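Local coordinates for protein cortical-lytic enzyme (PDB 4S3J) that hydrolyses partially degraded spore-cortex peptidoglycan during germination, acting as an N-acetylglucosaminidase that probably recognises muramic acid delta-lactam, at residues R227-K238 / A266-D277. Residues are numbered along the deposited sequence; the frame is centred on the assembly and turned at random.
Sequences REAYNRFLRNVK and AHDYKAQGQIVD
With CG trans to the main-chain N (chi1 -180°) and a bend at chi3, Arg227 swings its guanidinium edge onto Asp268, whose own trans chi1 brings the carboxylate up against Arg227 and Asn231. Arg227 NH1 donates to Asp268 OD2 at 3.1 Å in a salt bridge, nearly along the C-O axis; Asn231 ND2 reaches the same oxygen at 3.3 Å from above the carboxylate plane (47° out of it), on the other face. Asn231 ND2 also donates to Glu228 OE1, and water meets Asn231 OD1, together fixing the turn of the amide; Glu228 OE2 forms a salt bridge with Arg235 NH1. Asp268 is the N-cap residue of helix 269-275, its OD1 accepting from Ala271 N at 3.1 Å. One water joins Asn231 OD1 and Gln272 NE2 to Ala266 O and Asp268 N. Farther along, Ile275 fits as a knob among Asn231, Leu234, Arg235 and Lys238, its CD1 3.4 Å from Arg235 CG. Leu234 CD1 lies 3.7 Å from Gln272 CD, while the Gln272 amide oxygen bonds Thr249 of strand 246-251. At the far end Lys238 NZ meets Asp277 OD2 at 3.0 Å on its syn side, an oxygen that also accepts from Leu247 N. The axes of 227-238 and 269-275 run nearly parallel (4°), 9.9 Å apart at closest approach, as expected of neighbouring outer helices in the TIM barrel of glycosyl hydrolase family 18; His267, beside Tyr230, lies close to Glu220, the probable proton donor.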
ATOM      1  N   ARG A 227      26.338  -9.069   0.581  1.00 24.95           N
ATOM      2  CA  ARG A 227      25.369  -9.168   1.687  1.00 24.09           C
ATOM      3  C   ARG A 227      25.916  -8.519   2.960  1.00 22.93           C
ATOM      4  O   ARG A 227      25.317  -7.591   3.513  1.00 25.34           O
ATOM      5  CB  ARG A 227      25.007 -10.637   1.960  1.00 25.48           C
ATOM      6  CG  ARG A 227      24.004 -10.837   3.092  1.00 29.87           C
ATOM      7  CD  ARG A 227      23.693 -12.320   3.324  1.00 27.67           C
ATOM      8  NE  ARG A 227      24.911 -13.072   3.581  1.00 31.80           N
ATOM      9  CZ  ARG A 227      25.537 -13.110   4.749  1.00 38.06           C
ATOM     10  NH1 ARG A 227      25.064 -12.431   5.783  1.00 37.69           N
ATOM     11  NH2 ARG A 227      26.660 -13.811   4.869  1.00 37.53           N
ATOM     12  N   GLU A 228      27.076  -8.982   3.413  1.00 25.61           N
ATOM     13  CA  GLU A 228      27.621  -8.462   4.661  1.00 29.87           C
ATOM     14  C   GLU A 228      28.155  -7.033   4.505  1.00 28.41           C
ATOM     15  O   GLU A 228      28.076  -6.253   5.456  1.00 26.18           O
ATOM     16  CB  GLU A 228      28.708  -9.394   5.199  1.00 36.41           C
ATOM     17  CG  GLU A 228      29.335  -8.911   6.490  1.00 48.48           C
ATOM     18  CD  GLU A 228      28.318  -8.658   7.599  1.00 59.65           C
ATOM     19  OE1 GLU A 228      27.266  -9.345   7.650  1.00 49.22           O
ATOM     20  OE2 GLU A 228      28.581  -7.747   8.415  1.00 43.33           O
ATOM     21  N   ALA A 229      28.675  -6.681   3.320  1.00 26.45           N
ATOM     22  CA  ALA A 229      29.110  -5.305   3.055  1.00 24.44           C
ATOM     23  C   ALA A 229      27.922  -4.326   3.123  1.00 22.92           C
ATOM     24  O   ALA A 229      28.069  -3.180   3.551  1.00 27.41           O
ATOM     25  CB  ALA A 229      29.824  -5.209   1.694  1.00 23.67           C
ATOM     26  N   TYR A 230      26.744  -4.770   2.697  1.00 22.85           N
ATOM     27  CA  TYR A 230      25.541  -3.951   2.808  1.00 23.04           C
ATOM     28  C   TYR A 230      25.173  -3.789   4.293  1.00 22.27           C
ATOM     29  O   TYR A 230      24.871  -2.686   4.753  1.00 23.81           O
ATOM     30  CB  TYR A 230      24.377  -4.583   2.027  1.00 22.04           C
ATOM     31  CG  TYR A 230      23.130  -3.726   1.855  1.00 21.07           C
ATOM     32  CD1 TYR A 230      23.122  -2.365   2.160  1.00 23.82           C
ATOM     33  CD2 TYR A 230      21.956  -4.287   1.390  1.00 23.64           C
ATOM     34  CE1 TYR A 230      21.974  -1.593   1.995  1.00 25.84           C
ATOM     35  CE2 TYR A 230      20.792  -3.518   1.229  1.00 23.27           C
ATOM     36  CZ  TYR A 230      20.819  -2.173   1.528  1.00 21.38           C
ATOM     37  OH  TYR A 230      19.693  -1.400   1.374  1.00 21.82           O
ATOM     38  N   ASN A 231      25.202  -4.887   5.040  1.00 24.88           N
ATOM     39  CA  ASN A 231      24.977  -4.813   6.487  1.00 23.37           C
ATOM     40  C   ASN A 231      25.934  -3.831   7.153  1.00 24.59           C
ATOM     41  O   ASN A 231      25.515  -3.002   7.956  1.00 27.43           O
ATOM     42  CB  ASN A 231      25.108  -6.190   7.152  1.00 29.57           C
ATOM     43  CG  ASN A 231      24.061  -7.164   6.690  1.00 28.82           C
ATOM     44  OD1 ASN A 231      22.986  -6.766   6.236  1.00 26.26           O
ATOM     45  ND2 ASN A 231      24.356  -8.458   6.813  1.00 28.13           N
ATOM     46  N   ARG A 232      27.220  -3.896   6.801  1.00 27.19           N
ATOM     47  CA  ARG A 232      28.200  -2.977   7.383  1.00 26.36           C
ATOM     48  C   ARG A 232      27.924  -1.539   6.991  1.00 28.43           C
ATOM     49  O   ARG A 232      28.076  -0.634   7.805  1.00 25.16           O
ATOM     50  CB  ARG A 232      29.630  -3.331   6.968  1.00 29.96           C
ATOM     51  CG  ARG A 232      30.172  -4.628   7.499  1.00 49.22           C
ATOM     52  CD  ARG A 232      31.682  -4.633   7.371  1.00 53.94           C
ATOM     53  NE  ARG A 232      32.100  -4.564   5.969  1.00 32.78           N
ATOM     54  CZ  ARG A 232      32.270  -5.623   5.182  1.00 44.90           C
ATOM     55  NH1 ARG A 232      32.074  -6.847   5.661  1.00 49.86           N
ATOM     56  NH2 ARG A 232      32.648  -5.460   3.917  1.00 45.25           N
ATOM     57  N   PHE A 233      27.544  -1.312   5.735  1.00 22.73           N
ATOM     58  CA  PHE A 233      27.181   0.032   5.321  1.00 25.11           C
ATOM     59  C   PHE A 233      26.019   0.557   6.166  1.00 26.90           C
ATOM     60  O   PHE A 233      26.053   1.691   6.636  1.00 22.97           O
ATOM     61  CB  PHE A 233      26.814   0.058   3.831  1.00 23.86           C
ATOM     62  CG  PHE A 233      26.189   1.345   3.384  1.00 25.93           C
ATOM     63  CD1 PHE A 233      26.928   2.512   3.339  1.00 27.79           C
ATOM     64  CD2 PHE A 233      24.856   1.384   2.985  1.00 23.29           C
ATOM     65  CE1 PHE A 233      26.359   3.699   2.917  1.00 24.93           C
ATOM     66  CE2 PHE A 233      24.283   2.572   2.557  1.00 26.86           C
ATOM     67  CZ  PHE A 233      25.033   3.725   2.524  1.00 24.13           C
ATOM     68  N   LEU A 234      24.993  -0.262   6.365  1.00 23.89           N
ATOM     69  CA  LEU A 234      23.842   0.188   7.136  1.00 21.70           C
ATOM     70  C   LEU A 234      24.254   0.495   8.574  1.00 24.33           C
ATOM     71  O   LEU A 234      23.812   1.508   9.127  1.00 23.87           O
ATOM     72  CB  LEU A 234      22.724  -0.851   7.090  1.00 21.29           C
ATOM     73  CG  LEU A 234      22.058  -1.015   5.713  1.00 22.76           C
ATOM     74  CD1 LEU A 234      21.159  -2.224   5.773  1.00 25.40           C
ATOM     75  CD2 LEU A 234      21.274   0.234   5.285  1.00 21.78           C
ATOM     76  N   ARG A 235      25.152  -0.309   9.156  1.00 26.61           N
ATOM     77  CA  ARG A 235      25.632  -0.001  10.493  1.00 27.98           C
ATOM     78  C   ARG A 235      26.384   1.320  10.479  1.00 29.62           C
ATOM     79  O   ARG A 235      26.229   2.128  11.380  1.00 26.87           O
ATOM     80  CB  ARG A 235      26.544  -1.105  11.060  1.00 27.57           C
ATOM     81  CG  ARG A 235      25.904  -2.478  11.146  1.00 34.15           C
ATOM     82  CD  ARG A 235      26.816  -3.544  11.754  1.00 37.07           C
ATOM     83  NE  ARG A 235      26.169  -4.853  11.668  1.00 40.60           N
ATOM     84  CZ  ARG A 235      26.530  -5.839  10.850  1.00 46.45           C
ATOM     85  NH1 ARG A 235      27.587  -5.712  10.050  1.00 35.68           N
ATOM     86  NH2 ARG A 235      25.838  -6.974  10.844  1.00 40.32           N
ATOM     87  N   ASN A 236      27.197   1.551   9.447  1.00 24.89           N
ATOM     88  CA  ASN A 236      27.969   2.790   9.386  1.00 25.30           C
ATOM     89  C   ASN A 236      27.073   4.021   9.304  1.00 26.02           C
ATOM     90  O   ASN A 236      27.343   5.032   9.944  1.00 28.97           O
ATOM     91  CB  ASN A 236      28.921   2.779   8.196  1.00 24.81           C
ATOM     92  CG  ASN A 236      30.086   1.811   8.377  1.00 28.90           C
ATOM     93  OD1 ASN A 236      30.385   1.365   9.491  1.00 31.68           O
ATOM     94  ND2 ASN A 236      30.739   1.469   7.270  1.00 30.29           N
ATOM     95  N   VAL A 237      26.005   3.943   8.513  1.00 26.06           N
ATOM     96  CA  VAL A 237      25.064   5.055   8.426  1.00 22.86           C
ATOM     97  C   VAL A 237      24.332   5.249   9.754  1.00 23.18           C
ATOM     98  O   VAL A 237      24.227   6.372  10.245  1.00 26.84           O
ATOM     99  CB  VAL A 237      24.018   4.843   7.304  1.00 22.00           C
ATOM    100  CG1 VAL A 237      22.993   5.971   7.318  1.00 23.02           C
ATOM    101  CG2 VAL A 237      24.704   4.765   5.939  1.00 22.29           C
ATOM    102  N   LYS A 238      23.824   4.153  10.313  1.00 24.52           N
ATOM    103  CA  LYS A 238      23.055   4.203  11.563  1.00 26.66           C
ATOM    104  C   LYS A 238      23.864   4.878  12.664  1.00 25.68           C
ATOM    105  O   LYS A 238      23.352   5.731  13.397  1.00 28.65           O
ATOM    106  CB  LYS A 238      22.649   2.796  12.002  1.00 26.02           C
ATOM    107  CG  LYS A 238      21.844   2.773  13.298  1.00 29.19           C
ATOM    108  CD  LYS A 238      20.551   3.512  13.164  1.00 40.85           C
ATOM    109  CE  LYS A 238      19.757   3.426  14.440  1.00 56.12           C
ATOM    110  NZ  LYS A 238      18.654   4.407  14.400  1.00 62.61           N
ATOM    111  N   ALA A 266      21.327 -10.841  -0.594  1.00 25.11           N
ATOM    112  CA  ALA A 266      21.811  -9.559  -0.116  1.00 24.83           C
ATOM    113  C   ALA A 266      20.803  -8.822   0.748  1.00 25.67           C
ATOM    114  O   ALA A 266      21.163  -7.849   1.396  1.00 24.68           O
ATOM    115  CB  ALA A 266      22.203  -8.688  -1.292  1.00 25.85           C
ATOM    116  N   HIS A 267      19.547  -9.273   0.762  1.00 21.10           N
ATOM    117  CA  HIS A 267      18.554  -8.686   1.667  1.00 24.19           C
ATOM    118  C   HIS A 267      18.439  -9.556   2.921  1.00 22.53           C
ATOM    119  O   HIS A 267      17.626 -10.479   3.001  1.00 24.75           O
ATOM    120  CB  HIS A 267      17.198  -8.519   0.980  1.00 19.86           C
ATOM    121  CG  HIS A 267      17.129  -7.321   0.098  1.00 22.98           C
ATOM    122  ND1 HIS A 267      15.932  -6.832  -0.420  1.00 22.44           N
ATOM    123  CD2 HIS A 267      18.084  -6.489  -0.373  1.00 23.12           C
ATOM    124  CE1 HIS A 267      16.170  -5.778  -1.150  1.00 22.05           C
ATOM    125  NE2 HIS A 267      17.475  -5.538  -1.153  1.00 22.10           N
ATOM    126  N   ASP A 268      19.273  -9.226   3.895  1.00 20.72           N
ATOM    127  CA  ASP A 268      19.438 -10.009   5.110  1.00 22.57           C
ATOM    128  C   ASP A 268      18.435  -9.535   6.153  1.00 24.04           C
ATOM    129  O   ASP A 268      18.667  -8.549   6.856  1.00 25.24           O
ATOM    130  CB  ASP A 268      20.884  -9.858   5.596  1.00 23.93           C
ATOM    131  CG  ASP A 268      21.266 -10.825   6.718  1.00 27.67           C
ATOM    132  OD1 ASP A 268      20.391 -11.257   7.503  1.00 25.87           O
ATOM    133  OD2 ASP A 268      22.486 -11.154   6.796  1.00 29.08           O
ATOM    134  N   TYR A 269      17.301 -10.232   6.238  1.00 26.22           N
ATOM    135  CA  TYR A 269      16.215  -9.822   7.114  1.00 22.29           C
ATOM    136  C   TYR A 269      16.684  -9.654   8.565  1.00 22.21           C
ATOM    137  O   TYR A 269      16.457  -8.611   9.180  1.00 26.37           O
ATOM    138  CB  TYR A 269      15.072 -10.848   7.065  1.00 26.35           C
ATOM    139  CG  TYR A 269      13.984 -10.624   6.008  1.00 23.26           C
ATOM    140  CD1 TYR A 269      14.295 -10.380   4.675  1.00 21.80           C
ATOM    141  CD2 TYR A 269      12.642 -10.718   6.355  1.00 24.09           C
ATOM    142  CE1 TYR A 269      13.297 -10.199   3.723  1.00 19.73           C
ATOM    143  CE2 TYR A 269      11.648 -10.539   5.422  1.00 22.22           C
ATOM    144  CZ  TYR A 269      11.966 -10.289   4.112  1.00 19.81           C
ATOM    145  OH  TYR A 269      10.953 -10.125   3.189  1.00 22.23           O
ATOM    146  N   LYS A 270      17.392 -10.660   9.086  1.00 26.42           N
ATOM    147  CA  LYS A 270      17.803 -10.663  10.486  1.00 31.96           C
ATOM    148  C   LYS A 270      18.778  -9.527  10.772  1.00 27.11           C
ATOM    149  O   LYS A 270      18.622  -8.790  11.737  1.00 26.02           O
ATOM    150  CB  LYS A 270      18.473 -11.992  10.834  1.00 41.19           C
ATOM    151  CG  LYS A 270      18.729 -12.221  12.321  1.00 69.28           C
ATOM    152  CD  LYS A 270      19.412 -13.569  12.531  1.00 97.40           C
ATOM    153  CE  LYS A 270      18.482 -14.744  12.311  1.00108.13           C
ATOM    154  NZ  LYS A 270      19.211 -16.035  12.449  1.00116.26           N
ATOM    155  N   ALA A 271      19.793  -9.383   9.925  1.00 24.89           N
ATOM    156  CA  ALA A 271      20.787  -8.342  10.135  1.00 24.24           C
ATOM    157  C   ALA A 271      20.202  -6.942  10.012  1.00 25.30           C
ATOM    158  O   ALA A 271      20.481  -6.079  10.836  1.00 27.81           O
ATOM    159  CB  ALA A 271      21.952  -8.515   9.154  1.00 25.97           C
ATOM    160  N   GLN A 272      19.414  -6.702   8.966  1.00 25.89           N
ATOM    161  CA  GLN A 272      18.857  -5.368   8.783  1.00 25.36           C
ATOM    162  C   GLN A 272      17.901  -5.033   9.921  1.00 25.02           C
ATOM    163  O   GLN A 272      17.905  -3.915  10.430  1.00 26.73           O
ATOM    164  CB  GLN A 272      18.155  -5.251   7.417  1.00 23.08           C
ATOM    165  CG  GLN A 272      19.125  -5.327   6.227  1.00 22.31           C
ATOM    166  CD  GLN A 272      18.555  -4.764   4.929  1.00 24.71           C
ATOM    167  OE1 GLN A 272      17.596  -3.998   4.942  1.00 27.76           O
ATOM    168  NE2 GLN A 272      19.129  -5.178   3.803  1.00 25.46           N
ATOM    169  N   GLY A 273      17.118  -6.016  10.357  1.00 24.29           N
ATOM    170  CA  GLY A 273      16.159  -5.806  11.428  1.00 27.24           C
ATOM    171  C   GLY A 273      16.795  -5.363  12.735  1.00 31.78           C
ATOM    172  O   GLY A 273      16.170  -4.700  13.569  1.00 32.62           O
ATOM    173  N   GLN A 274      18.052  -5.747  12.917  1.00 28.78           N
ATOM    174  CA  GLN A 274      18.806  -5.381  14.092  1.00 31.22           C
ATOM    175  C   GLN A 274      19.356  -3.949  14.005  1.00 38.69           C
ATOM    176  O   GLN A 274      19.676  -3.335  15.020  1.00 31.36           O
ATOM    177  CB  GLN A 274      19.937  -6.400  14.298  1.00 32.18           C
ATOM    178  CG  GLN A 274      20.540  -6.385  15.681  1.00 52.01           C
ATOM    179  CD  GLN A 274      21.442  -7.580  15.933  1.00 71.21           C
ATOM    180  OE1 GLN A 274      21.285  -8.631  15.310  1.00 74.04           O
ATOM    181  NE2 GLN A 274      22.387  -7.428  16.851  1.00 73.14           N
ATOM    182  N   ILE A 275      19.528  -3.454  12.782  1.00 25.73           N
ATOM    183  CA  ILE A 275      20.135  -2.152  12.547  1.00 27.41           C
ATOM    184  C   ILE A 275      19.124  -1.023  12.349  1.00 27.74           C
ATOM    185  O   ILE A 275      19.262   0.053  12.919  1.00 28.84           O
ATOM    186  CB  ILE A 275      21.054  -2.200  11.315  1.00 26.96           C
ATOM    187  CG1 ILE A 275      22.137  -3.271  11.491  1.00 30.02           C
ATOM    188  CG2 ILE A 275      21.698  -0.836  11.068  1.00 27.19           C
ATOM    189  CD1 ILE A 275      22.839  -3.661  10.212  1.00 25.04           C
ATOM    190  N   VAL A 276      18.149  -1.239  11.479  1.00 23.08           N
ATOM    191  CA  VAL A 276      17.292  -0.140  11.032  1.00 24.36           C
ATOM    192  C   VAL A 276      16.091   0.147  11.954  1.00 23.43           C
ATOM    193  O   VAL A 276      15.743  -0.649  12.830  1.00 26.01           O
ATOM    194  CB  VAL A 276      16.762  -0.414   9.600  1.00 23.47           C
ATOM    195  CG1 VAL A 276      17.902  -0.746   8.640  1.00 23.61           C
ATOM    196  CG2 VAL A 276      15.726  -1.529   9.618  1.00 27.06           C
ATOM    197  N   ASP A 277      15.473   1.308  11.766  1.00 22.82           N
ATOM    198  CA  ASP A 277      14.270   1.673  12.510  1.00 22.82           C
ATOM    199  C   ASP A 277      13.029   0.998  11.946  1.00 23.96           C
ATOM    200  O   ASP A 277      12.158   0.580  12.709  1.00 24.82           O
ATOM    201  CB  ASP A 277      14.108   3.192  12.517  1.00 24.27           C
ATOM    202  CG  ASP A 277      15.177   3.879  13.348  1.00 28.97           C
ATOM    203  OD1 ASP A 277      15.029   3.878  14.588  1.00 33.41           O
ATOM    204  OD2 ASP A 277      16.179   4.367  12.781  1.00 24.54           O
TER
HETATM  205  O   HOH W   1      21.364  -7.124   3.967  1.00 23.77           O
HETATM  206  O   HOH W   2      22.963  -6.748  12.130  1.00 26.59           O